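Local coordinates for cell division control protein 45 cdc45 putative (Entamoeba histolytica, PDB 6CC2) that probably serves in DNA replication as a Cdc45 homologue, the partner of MCM and GINS in the eukaryotic replicative helicase, at residues L233-D242 / T249-C257. Sequence-based numbering, arbitrary orientation.
Sequences LQLETLEITD and TPMCVKMDC. With EDO (1,2-ethanediol), chain K.
Leu238 is gripped by strand 251-257 through both of its backbone polar groups: its N donates to Val253 O (2.8 Å, N-H...O 172°), and its O accepts from Met255 N (2.8 Å). These bonds straddle Lys254, the signature of a parallel pairing. One step earlier the strands part, and a water bridges the gap, donating to Glu236 O and accepting from Val253 N.

Lys254 makes the polar side-chain contact. With CG wedged between its own backbone N and carbonyl carbon (chi1 62°), the chain runs past Leu238 CB and bends at chi3, bringing NZ to the turn that follows Leu238. There Lys254 NZ donates to Ile240 O (2.7 Å), coming from above that carbonyl's plane, and to Asp242 O (2.8 Å). The type I turn from Glu239 to Asp242 is thus tied to the strand.

Van der Waals contacts flank these bonds. Leu235 lays CD1 over Cys252 CA (4.0 Å) while CD2 meets Met251 O, a carbonyl already taken by Thr249 OG1. At the far end Ile240 stretches along the strand, its CD1 reaching Cys257 CB (4.3 Å); Met255 O, buried here, has no conventional hydrogen-bond partner in the model and meets the CA-H of Ile240 instead (CA to O 3.3 Å).

Val253 packs on Ile226 and Ile230 of helix 219-233, which a Schellman motif at Gln234 ends. The short strand 237-238 forms one edge of a three-stranded mixed sheet, with 251-257 central and 338-344 antiparallel beyond it.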
loop_
_atom_site.group_PDB
_atom_site.type_symbol
_atom_site.label_atom_id
_atom_site.label_comp_id
_atom_site.label_asym_id
_atom_site.label_seq_id
_atom_site.Cartn_x
_atom_site.Cartn_y
_atom_site.Cartn_z
ATOM N N LEU A 233 13.434 -21.528 -3.258
ATOM C CA LEU A 233 12.533 -22.637 -2.977
ATOM C C LEU A 233 12.566 -23.709 -4.049
ATOM O O LEU A 233 11.865 -24.716 -3.914
ATOM C CB LEU A 233 11.102 -22.135 -2.811
ATOM C CG LEU A 233 10.844 -21.236 -1.591
ATOM C CD1 LEU A 233 9.479 -20.642 -1.625
ATOM C CD2 LEU A 233 11.034 -22.041 -0.317
ATOM N N GLN A 234 13.386 -23.535 -5.089
ATOM C CA GLN A 234 13.520 -24.494 -6.181
ATOM C C GLN A 234 12.160 -24.847 -6.791
ATOM O O GLN A 234 11.817 -26.014 -6.990
ATOM C CB GLN A 234 14.266 -25.745 -5.703
ATOM C CG GLN A 234 15.742 -25.502 -5.470
ATOM C CD GLN A 234 16.484 -25.158 -6.753
ATOM O OE1 GLN A 234 16.656 -25.995 -7.621
ATOM N NE2 GLN A 234 16.897 -23.898 -6.879
ATOM N N LEU A 235 11.400 -23.820 -7.120
ATOM C CA LEU A 235 10.101 -23.978 -7.750
ATOM C C LEU A 235 10.229 -23.855 -9.270
ATOM O O LEU A 235 11.278 -23.495 -9.811
ATOM C CB LEU A 235 9.115 -22.947 -7.223
ATOM C CG LEU A 235 8.854 -22.968 -5.707
ATOM C CD1 LEU A 235 7.997 -21.798 -5.301
ATOM C CD2 LEU A 235 8.220 -24.287 -5.311
ATOM N N GLU A 236 9.156 -24.220 -9.953
ATOM C CA GLU A 236 8.998 -23.995 -11.383
ATOM C C GLU A 236 7.785 -23.098 -11.603
ATOM O O GLU A 236 6.801 -23.172 -10.860
ATOM C CB GLU A 236 8.819 -25.309 -12.140
ATOM C CG GLU A 236 10.038 -26.219 -12.107
ATOM C CD GLU A 236 9.810 -27.524 -12.845
ATOM O OE1 GLU A 236 8.642 -27.821 -13.180
ATOM O OE2 GLU A 236 10.797 -28.251 -13.092
ATOM N N THR A 237 7.862 -22.238 -12.618
ATOM C CA THR A 237 6.738 -21.371 -12.960
ATOM C C THR A 237 5.730 -22.205 -13.740
ATOM O O THR A 237 6.017 -22.674 -14.850
ATOM C CB THR A 237 7.195 -20.159 -13.751
ATOM O OG1 THR A 237 8.147 -19.419 -12.984
ATOM C CG2 THR A 237 6.018 -19.253 -14.058
ATOM N N LEU A 238 4.555 -22.406 -13.156
ATOM C CA LEU A 238 3.533 -23.236 -13.766
ATOM C C LEU A 238 2.708 -22.421 -14.758
ATOM O O LEU A 238 2.654 -21.184 -14.712
ATOM C CB LEU A 238 2.639 -23.833 -12.686
ATOM C CG LEU A 238 3.414 -24.632 -11.626
ATOM C CD1 LEU A 238 2.509 -24.985 -10.447
ATOM C CD2 LEU A 238 4.019 -25.880 -12.232
ATOM N N GLU A 239 2.060 -23.138 -15.675
ATOM C CA GLU A 239 1.313 -22.486 -16.740
ATOM C C GLU A 239 0.009 -21.896 -16.217
ATOM O O GLU A 239 -0.547 -22.323 -15.196
ATOM C CB GLU A 239 1.013 -23.489 -17.870
ATOM C CG GLU A 239 2.246 -24.008 -18.583
ATOM C CD GLU A 239 1.905 -24.996 -19.687
ATOM O OE1 GLU A 239 0.714 -25.088 -20.063
ATOM O OE2 GLU A 239 2.824 -25.685 -20.178
ATOM N N ILE A 240 -0.499 -20.908 -16.966
ATOM C CA ILE A 240 -1.685 -20.176 -16.530
ATOM C C ILE A 240 -2.892 -21.088 -16.449
ATOM O O ILE A 240 -3.831 -20.815 -15.694
ATOM C CB ILE A 240 -1.949 -18.978 -17.456
ATOM C CG1 ILE A 240 -2.976 -18.038 -16.821
ATOM C CG2 ILE A 240 -2.448 -19.456 -18.827
ATOM C CD1 ILE A 240 -2.978 -16.648 -17.440
ATOM N N THR A 241 -2.901 -22.181 -17.219
ATOM C CA THR A 241 -4.014 -23.128 -17.183
ATOM C C THR A 241 -3.948 -24.096 -16.003
ATOM O O THR A 241 -4.883 -24.882 -15.816
ATOM C CB THR A 241 -4.058 -23.929 -18.484
ATOM O OG1 THR A 241 -2.767 -24.499 -18.732
ATOM C CG2 THR A 241 -4.437 -23.040 -19.653
ATOM N N ASP A 242 -2.882 -24.063 -15.208
ATOM C CA ASP A 242 -2.712 -25.005 -14.116
ATOM C C ASP A 242 -3.576 -24.605 -12.930
ATOM O O ASP A 242 -3.487 -23.479 -12.435
ATOM C CB ASP A 242 -1.236 -25.063 -13.699
ATOM C CG ASP A 242 -0.886 -26.326 -12.948
ATOM O OD1 ASP A 242 -1.734 -26.831 -12.179
ATOM O OD2 ASP A 242 0.247 -26.819 -13.136
ATOM N N THR A 249 4.168 -29.075 -3.485
ATOM C CA THR A 249 4.809 -28.117 -2.596
ATOM C C THR A 249 3.759 -27.262 -1.896
ATOM O O THR A 249 2.666 -27.051 -2.436
ATOM C CB THR A 249 5.768 -27.234 -3.400
ATOM O OG1 THR A 249 5.051 -26.604 -4.466
ATOM C CG2 THR A 249 6.929 -28.075 -3.982
ATOM N N PRO A 250 4.034 -26.797 -0.671
ATOM C CA PRO A 250 3.048 -25.966 0.037
ATOM C C PRO A 250 2.890 -24.576 -0.517
ATOM O O PRO A 250 1.940 -23.885 -0.114
ATOM C CB PRO A 250 3.602 -25.895 1.471
ATOM C CG PRO A 250 5.046 -26.227 1.324
ATOM C CD PRO A 250 5.090 -27.268 0.241
HETATM N N MSE A 251 3.815 -24.125 -1.363
HETATM C CA MSE A 251 3.716 -22.852 -2.065
HETATM C C MSE A 251 4.116 -23.137 -3.508
HETATM O O MSE A 251 4.804 -24.132 -3.770
HETATM C CB MSE A 251 4.618 -21.786 -1.443
HETATM C CG MSE A 251 4.240 -21.408 -0.002
HETATM SE SE MSE A 251 5.621 -20.377 0.950
HETATM C CE MSE A 251 6.899 -21.792 1.264
ATOM N N CYS A 252 3.709 -22.271 -4.438
ATOM C CA CYS A 252 4.087 -22.443 -5.834
ATOM C C CYS A 252 3.900 -21.122 -6.566
ATOM O O CYS A 252 3.384 -20.154 -6.015
ATOM C CB CYS A 252 3.272 -23.557 -6.487
ATOM S SG CYS A 252 1.540 -23.121 -6.717
ATOM N N VAL A 253 4.322 -21.111 -7.833
ATOM C CA VAL A 253 4.216 -19.947 -8.705
ATOM C C VAL A 253 3.613 -20.395 -10.021
ATOM O O VAL A 253 4.029 -21.413 -10.587
ATOM C CB VAL A 253 5.597 -19.306 -8.953
ATOM C CG1 VAL A 253 5.502 -18.220 -10.009
ATOM C CG2 VAL A 253 6.152 -18.748 -7.668
ATOM N N LYS A 254 2.660 -19.620 -10.535
ATOM C CA LYS A 254 2.135 -19.874 -11.869
ATOM C C LYS A 254 1.887 -18.547 -12.568
ATOM O O LYS A 254 1.615 -17.533 -11.917
ATOM C CB LYS A 254 0.845 -20.701 -11.860
ATOM C CG LYS A 254 -0.310 -20.069 -11.165
ATOM C CD LYS A 254 -1.620 -20.790 -11.502
ATOM C CE LYS A 254 -2.262 -20.215 -12.745
ATOM N NZ LYS A 254 -3.640 -20.737 -12.959
HETATM N N MSE A 255 2.001 -18.562 -13.892
HETATM C CA MSE A 255 1.595 -17.413 -14.724
HETATM C C MSE A 255 0.135 -17.133 -14.437
HETATM O O MSE A 255 -0.656 -18.044 -14.275
HETATM C CB MSE A 255 1.825 -17.705 -16.201
HETATM C CG MSE A 255 1.496 -16.522 -17.121
HETATM SE SE MSE A 255 2.571 -14.915 -16.765
HETATM C CE MSE A 255 4.347 -15.772 -16.654
ATOM N N ASP A 256 -0.232 -15.856 -14.356
ATOM C CA ASP A 256 -1.568 -15.495 -13.910
ATOM C C ASP A 256 -2.021 -14.237 -14.648
ATOM O O ASP A 256 -1.221 -13.510 -15.234
ATOM C CB ASP A 256 -1.573 -15.271 -12.399
ATOM C CG ASP A 256 -2.938 -15.473 -11.774
ATOM O OD1 ASP A 256 -3.854 -15.946 -12.465
ATOM O OD2 ASP A 256 -3.076 -15.158 -10.570
ATOM N N CYS A 257 -3.322 -14.002 -14.614
ATOM C CA CYS A 257 -3.953 -12.807 -15.189
ATOM C C CYS A 257 -4.347 -11.879 -14.048
ATOM O O CYS A 257 -5.274 -12.172 -13.284
ATOM C CB CYS A 257 -5.163 -13.209 -16.029
ATOM S SG CYS A 257 -5.945 -11.808 -16.843
HETATM C C1 EDO K . -6.644 -16.507 -14.177
HETATM O O1 EDO K . -6.363 -17.683 -14.944
HETATM C C2 EDO K . -7.326 -16.906 -12.872
HETATM O O2 EDO K . -6.520 -17.863 -12.176
HETATM O O HOH W 1 5.778 -23.597 -8.540
#